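Local coordinates for large T antigen (Merkel cell polyomavirus, PDB 3QFQ), which binds the viral origin of replication through its origin-binding domain, and probably helps start replication of the viral DNA, at residues N32-F38 / K80-I86. Sequence-based numbering, arbitrary orientation.
Sequences NKTVSCF and KHRVSAI. With nucleotides of chain D; nucleotides of chain E.
Asn32 lays its flat side-chain amide over one face of the Arg82 guanidinium, the two planes only 16° apart. DA20 of chain D covers the opposite face with N7, 3.1 Å above the guanidinium plane, so the flat cation is sandwiched and its edge reads guanine: Arg82 NH2 donates to O6 of DG21 of chain D at 3.1 Å, and NE makes a weak bond to N7. Arginine suits the place because it offers two donors to these acceptors. Its backbone N, at the N-cap of helix 83-90, donates to OP2 of DG21 at 2.8 Å, setting the helix start on the phosphate. The backbone N of Asn32 donates to N7 of DG5 of chain E at 3.3 Å. Lys33 sets off away from 80-86, and its long chain lets NZ hydrogen-bond N7 of another guanine; a water donates to Lys33 O. Thr34 crosses Lys80 at about a right angle; its short hydroxyl and the lysine amine each reach a DNA phosphate. This pairing is consistent with the A1 loop and B2 element with which relatives such as SV40 large T antigen grip origin DNA. Val35 O accepts from His81 N at 3.0 Å, tying the loosely paired strands together, while the imidazole donates from ND1 to OP1 of DG21 at 2.9 Å and bonds Ser79 through NE2. Ser36, small at the corner, sets OG against Lys80 CG. Phe38 points toward 80-86, its flat, apolar ring suiting the buried site beside the helix: Ile86 CG1 sits over its centre, a CH-pi contact of 3.5 Å to the centroid, and the edge faces His81 O, 3.3 Å from CZ.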
ATOM      1  N   ASN B  32     -27.347  11.460  -4.782  1.00 77.78           N
ATOM      2  CA  ASN B  32     -26.139  11.437  -3.962  1.00 76.83           C
ATOM      3  C   ASN B  32     -26.442  11.788  -2.516  1.00 90.82           C
ATOM      4  O   ASN B  32     -25.547  11.830  -1.673  1.00 94.70           O
ATOM      5  CB  ASN B  32     -25.091  12.403  -4.515  1.00 72.79           C
ATOM      6  CG  ASN B  32     -24.684  12.070  -5.934  1.00 74.96           C
ATOM      7  OD1 ASN B  32     -24.479  12.959  -6.760  1.00 65.30           O
ATOM      8  ND2 ASN B  32     -24.571  10.782  -6.228  1.00 82.32           N
ATOM      9  N   LYS B  33     -27.714  12.045  -2.235  1.00 98.24           N
ATOM     10  CA  LYS B  33     -28.134  12.413  -0.892  1.00 99.40           C
ATOM     11  C   LYS B  33     -27.634  11.414   0.149  1.00 81.73           C
ATOM     12  O   LYS B  33     -27.689  10.201  -0.058  1.00 72.48           O
ATOM     13  CB  LYS B  33     -29.655  12.546  -0.815  1.00110.31           C
ATOM     14  CG  LYS B  33     -30.158  12.876   0.577  1.00112.99           C
ATOM     15  CD  LYS B  33     -31.671  12.874   0.638  1.00114.75           C
ATOM     16  CE  LYS B  33     -32.255  14.024  -0.153  1.00112.54           C
ATOM     17  NZ  LYS B  33     -33.735  14.070  -0.005  1.00106.08           N
ATOM     18  N   THR B  34     -27.137  11.941   1.264  1.00 67.63           N
ATOM     19  CA  THR B  34     -26.634  11.114   2.353  1.00 57.82           C
ATOM     20  C   THR B  34     -27.621  11.038   3.508  1.00 63.70           C
ATOM     21  O   THR B  34     -27.630  11.891   4.395  1.00 77.22           O
ATOM     22  CB  THR B  34     -25.307  11.647   2.887  1.00 63.53           C
ATOM     23  OG1 THR B  34     -25.476  13.010   3.296  1.00 73.33           O
ATOM     24  CG2 THR B  34     -24.247  11.574   1.809  1.00 47.25           C
ATOM     25  N   VAL B  35     -28.447   9.999   3.486  1.00 61.62           N
ATOM     26  CA  VAL B  35     -29.431   9.768   4.528  1.00 65.97           C
ATOM     27  C   VAL B  35     -28.774   9.107   5.735  1.00 67.94           C
ATOM     28  O   VAL B  35     -27.681   8.553   5.632  1.00 74.25           O
ATOM     29  CB  VAL B  35     -30.564   8.872   4.009  1.00 73.07           C
ATOM     30  CG1 VAL B  35     -31.706   8.812   5.010  1.00 82.91           C
ATOM     31  CG2 VAL B  35     -31.056   9.386   2.667  1.00 74.89           C
ATOM     32  N   SER B  36     -29.453   9.173   6.876  1.00 69.87           N
ATOM     33  CA  SER B  36     -28.963   8.593   8.121  1.00 76.88           C
ATOM     34  C   SER B  36     -29.695   7.300   8.466  1.00 78.05           C
ATOM     35  O   SER B  36     -29.253   6.539   9.326  1.00 80.11           O
ATOM     36  CB  SER B  36     -29.139   9.589   9.270  1.00 86.18           C
ATOM     37  OG  SER B  36     -28.422  10.787   9.032  1.00 94.43           O
ATOM     38  N   CYS B  37     -30.820   7.063   7.798  1.00 80.32           N
ATOM     39  CA  CYS B  37     -31.659   5.904   8.085  1.00 82.09           C
ATOM     40  C   CYS B  37     -31.624   4.889   6.946  1.00 82.75           C
ATOM     41  O   CYS B  37     -31.881   5.230   5.791  1.00 67.93           O
ATOM     42  CB  CYS B  37     -33.103   6.346   8.338  1.00 84.61           C
ATOM     43  SG  CYS B  37     -33.307   7.582   9.644  1.00111.51           S
ATOM     44  N   PHE B  38     -31.311   3.641   7.282  1.00 90.99           N
ATOM     45  CA  PHE B  38     -31.226   2.577   6.288  1.00 80.99           C
ATOM     46  C   PHE B  38     -31.973   1.320   6.729  1.00 67.23           C
ATOM     47  O   PHE B  38     -32.246   1.124   7.911  1.00 57.94           O
ATOM     48  CB  PHE B  38     -29.763   2.234   5.990  1.00 78.41           C
ATOM     49  CG  PHE B  38     -28.904   3.432   5.696  1.00 84.11           C
ATOM     50  CD1 PHE B  38     -28.923   4.026   4.444  1.00 89.59           C
ATOM     51  CD2 PHE B  38     -28.071   3.961   6.671  1.00 77.91           C
ATOM     52  CE1 PHE B  38     -28.132   5.128   4.172  1.00 77.82           C
ATOM     53  CE2 PHE B  38     -27.278   5.061   6.406  1.00 71.58           C
ATOM     54  CZ  PHE B  38     -27.309   5.645   5.154  1.00 63.92           C
ATOM     55  N   LYS B  80     -24.114  11.052   8.385  1.00 81.44           N
ATOM     56  CA  LYS B  80     -24.884  10.784   7.176  1.00 75.70           C
ATOM     57  C   LYS B  80     -24.077   9.941   6.193  1.00 78.34           C
ATOM     58  O   LYS B  80     -22.852  10.050   6.123  1.00 74.31           O
ATOM     59  CB  LYS B  80     -25.341  12.091   6.527  1.00 62.55           C
ATOM     60  CG  LYS B  80     -26.316  12.890   7.375  1.00 66.70           C
ATOM     61  CD  LYS B  80     -26.722  14.169   6.673  1.00 69.65           C
ATOM     62  CE  LYS B  80     -25.516  15.043   6.399  1.00 77.02           C
ATOM     63  NZ  LYS B  80     -25.901  16.286   5.681  1.00 79.70           N
ATOM     64  N   HIS B  81     -24.772   9.090   5.443  1.00 82.95           N
ATOM     65  CA  HIS B  81     -24.120   8.203   4.484  1.00 75.15           C
ATOM     66  C   HIS B  81     -24.983   7.959   3.251  1.00 62.22           C
ATOM     67  O   HIS B  81     -26.203   8.137   3.283  1.00 56.20           O
ATOM     68  CB  HIS B  81     -23.773   6.862   5.134  1.00 70.82           C
ATOM     69  CG  HIS B  81     -22.908   6.981   6.347  1.00 74.22           C
ATOM     70  ND1 HIS B  81     -21.532   7.089   6.276  1.00 78.78           N
ATOM     71  CD2 HIS B  81     -23.213   7.001   7.665  1.00 78.97           C
ATOM     72  CE1 HIS B  81     -21.035   7.174   7.493  1.00 86.52           C
ATOM     73  NE2 HIS B  81     -22.035   7.123   8.358  1.00 89.10           N
ATOM     74  N   ARG B  82     -24.333   7.536   2.171  1.00 52.01           N
ATOM     75  CA  ARG B  82     -25.017   7.207   0.925  1.00 57.27           C
ATOM     76  C   ARG B  82     -25.742   5.870   1.006  1.00 69.05           C
ATOM     77  O   ARG B  82     -25.311   4.958   1.715  1.00 64.04           O
ATOM     78  CB  ARG B  82     -24.024   7.155  -0.237  1.00 58.51           C
ATOM     79  CG  ARG B  82     -23.748   8.487  -0.914  1.00 59.96           C
ATOM     80  CD  ARG B  82     -23.332   8.264  -2.362  1.00 65.48           C
ATOM     81  NE  ARG B  82     -22.851   9.485  -3.003  1.00 71.55           N
ATOM     82  CZ  ARG B  82     -22.503   9.574  -4.282  1.00 77.29           C
ATOM     83  NH1 ARG B  82     -22.589   8.515  -5.073  1.00 80.18           N
ATOM     84  NH2 ARG B  82     -22.073  10.726  -4.773  1.00 76.13           N
ATOM     85  N   VAL B  83     -26.841   5.759   0.267  1.00 76.79           N
ATOM     86  CA  VAL B  83     -27.544   4.493   0.147  1.00 76.45           C
ATOM     87  C   VAL B  83     -26.611   3.476  -0.510  1.00 72.41           C
ATOM     88  O   VAL B  83     -26.512   2.332  -0.068  1.00 79.71           O
ATOM     89  CB  VAL B  83     -28.834   4.638  -0.682  1.00 82.79           C
ATOM     90  CG1 VAL B  83     -29.547   3.300  -0.797  1.00 79.42           C
ATOM     91  CG2 VAL B  83     -29.754   5.686  -0.065  1.00 84.99           C
ATOM     92  N   SER B  84     -25.915   3.916  -1.555  1.00 63.02           N
ATOM     93  CA  SER B  84     -24.957   3.078  -2.270  1.00 53.90           C
ATOM     94  C   SER B  84     -23.780   2.677  -1.384  1.00 41.38           C
ATOM     95  O   SER B  84     -23.261   1.564  -1.498  1.00 32.12           O
ATOM     96  CB  SER B  84     -24.431   3.817  -3.502  1.00 60.46           C
ATOM     97  OG  SER B  84     -23.788   5.025  -3.125  1.00 52.30           O
ATOM     98  N   ALA B  85     -23.360   3.588  -0.513  1.00 57.14           N
ATOM     99  CA  ALA B  85     -22.218   3.341   0.357  1.00 59.56           C
ATOM    100  C   ALA B  85     -22.488   2.208   1.336  1.00 69.79           C
ATOM    101  O   ALA B  85     -21.600   1.417   1.646  1.00 72.17           O
ATOM    102  CB  ALA B  85     -21.838   4.612   1.097  1.00 48.54           C
ATOM    103  N   ILE B  86     -23.721   2.143   1.826  1.00 64.07           N
ATOM    104  CA  ILE B  86     -24.114   1.087   2.750  1.00 60.44           C
ATOM    105  C   ILE B  86     -24.253  -0.258   2.041  1.00 63.22           C
ATOM    106  O   ILE B  86     -23.814  -1.288   2.557  1.00 58.11           O
ATOM    107  CB  ILE B  86     -25.442   1.412   3.460  1.00 66.88           C
ATOM    108  CG1 ILE B  86     -25.363   2.779   4.134  1.00 79.15           C
ATOM    109  CG2 ILE B  86     -25.782   0.330   4.469  1.00 67.36           C
ATOM    110  CD1 ILE B  86     -24.240   2.902   5.141  1.00 86.67           C
TER
ATOM    111  P    DG D  21     -20.264   7.517   3.224  1.00 72.03           P
ATOM    112  OP1  DG D  21     -19.787   6.403   4.073  1.00 81.74           O
ATOM    113  OP2  DG D  21     -21.593   7.446   2.582  1.00 60.81           O
ATOM    114  O5'  DG D  21     -20.227   8.865   4.074  1.00 88.32           O
ATOM    115  C5'  DG D  21     -20.881  10.027   3.588  1.00 74.68           C
ATOM    116  C4'  DG D  21     -19.891  11.170   3.482  1.00 74.66           C
ATOM    117  O4'  DG D  21     -19.130  11.047   2.255  1.00 79.75           O
ATOM    118  C3'  DG D  21     -20.500  12.563   3.451  1.00 74.09           C
ATOM    119  O3'  DG D  21     -20.663  13.030   4.784  1.00 73.87           O
ATOM    120  C2'  DG D  21     -19.431  13.350   2.701  1.00 74.35           C
ATOM    121  C1'  DG D  21     -18.932  12.325   1.685  1.00 77.44           C
ATOM    122  N9   DG D  21     -19.642  12.356   0.409  1.00 83.16           N
ATOM    123  C8   DG D  21     -20.587  11.461  -0.038  1.00 77.64           C
ATOM    124  N7   DG D  21     -21.044  11.742  -1.226  1.00 66.37           N
ATOM    125  C5   DG D  21     -20.360  12.894  -1.588  1.00 76.88           C
ATOM    126  C6   DG D  21     -20.435  13.667  -2.770  1.00 82.61           C
ATOM    127  O6   DG D  21     -21.148  13.477  -3.765  1.00 77.10           O
ATOM    128  N1   DG D  21     -19.570  14.758  -2.732  1.00 98.36           N
ATOM    129  C2   DG D  21     -18.736  15.064  -1.681  1.00 98.68           C
ATOM    130  N2   DG D  21     -17.970  16.159  -1.823  1.00 97.43           N
ATOM    131  N3   DG D  21     -18.656  14.348  -0.567  1.00 94.76           N
ATOM    132  C4   DG D  21     -19.493  13.285  -0.593  1.00 87.67           C
ATOM    133  P    DA D  20     -18.203   3.379  -1.398  1.00 80.13           P
ATOM    134  OP1  DA D  20     -17.894   2.305  -0.431  1.00 89.90           O
ATOM    135  OP2  DA D  20     -19.391   3.258  -2.266  1.00 83.27           O
ATOM    136  O5'  DA D  20     -18.336   4.775  -0.633  1.00 68.30           O
ATOM    137  C5'  DA D  20     -17.287   5.362   0.124  1.00 64.48           C
ATOM    138  C4'  DA D  20     -17.690   6.778   0.499  1.00 76.05           C
ATOM    139  O4'  DA D  20     -17.511   7.672  -0.630  1.00 87.24           O
ATOM    140  C3'  DA D  20     -19.143   6.944   0.930  1.00 79.16           C
ATOM    141  O3'  DA D  20     -19.170   7.766   2.076  1.00 76.32           O
ATOM    142  C2'  DA D  20     -19.797   7.654  -0.251  1.00 84.92           C
ATOM    143  C1'  DA D  20     -18.639   8.519  -0.722  1.00 87.30           C
ATOM    144  N9   DA D  20     -18.764   8.983  -2.101  1.00 85.33           N
ATOM    145  C8   DA D  20     -19.409   8.347  -3.123  1.00 74.01           C
ATOM    146  N7   DA D  20     -19.359   8.998  -4.261  1.00 78.13           N
ATOM    147  C5   DA D  20     -18.629  10.140  -3.963  1.00 79.70           C
ATOM    148  C6   DA D  20     -18.224  11.242  -4.745  1.00 66.05           C
ATOM    149  N6   DA D  20     -18.516  11.370  -6.044  1.00 60.60           N
ATOM    150  N1   DA D  20     -17.507  12.211  -4.138  1.00 60.02           N
ATOM    151  C2   DA D  20     -17.215  12.082  -2.840  1.00 69.46           C
ATOM    152  N3   DA D  20     -17.541  11.096  -2.006  1.00 83.58           N
ATOM    153  C4   DA D  20     -18.254  10.147  -2.634  1.00 88.14           C
TER
ATOM    154  P    DG E   5     -30.062  13.834 -13.099  1.00111.39           P
ATOM    155  OP1  DG E   5     -30.326  14.269 -14.487  1.00119.49           O
ATOM    156  OP2  DG E   5     -29.731  12.417 -12.829  1.00108.53           O
ATOM    157  O5'  DG E   5     -28.891  14.733 -12.488  1.00 99.25           O
ATOM    158  C5'  DG E   5     -29.030  16.149 -12.485  1.00 94.89           C
ATOM    159  C4'  DG E   5     -27.967  16.780 -11.607  1.00 87.50           C
ATOM    160  O4'  DG E   5     -28.255  16.497 -10.215  1.00 79.36           O
ATOM    161  C3'  DG E   5     -26.550  16.278 -11.867  1.00 82.86           C
ATOM    162  O3'  DG E   5     -25.692  17.392 -12.056  1.00 82.57           O
ATOM    163  C2'  DG E   5     -26.198  15.517 -10.591  1.00 68.83           C
ATOM    164  C1'  DG E   5     -27.022  16.287  -9.569  1.00 83.68           C
ATOM    165  N9   DG E   5     -27.265  15.564  -8.329  1.00 88.40           N
ATOM    166  C8   DG E   5     -27.684  14.263  -8.190  1.00 84.31           C
ATOM    167  N7   DG E   5     -27.819  13.898  -6.945  1.00 90.09           N
ATOM    168  C5   DG E   5     -27.469  15.031  -6.216  1.00102.10           C
ATOM    169  C6   DG E   5     -27.422  15.243  -4.817  1.00102.15           C
ATOM    170  O6   DG E   5     -27.691  14.442  -3.911  1.00107.19           O
ATOM    171  N1   DG E   5     -27.014  16.540  -4.502  1.00 92.32           N
ATOM    172  C2   DG E   5     -26.692  17.508  -5.424  1.00 90.91           C
ATOM    173  N2   DG E   5     -26.320  18.700  -4.935  1.00 82.34           N
ATOM    174  N3   DG E   5     -26.731  17.320  -6.737  1.00100.48           N
ATOM    175  C4   DG E   5     -27.127  16.064  -7.056  1.00100.61           C
TER
HETATM  176  O   HOH W   1     -27.659   8.118  -2.133  1.00 71.06           O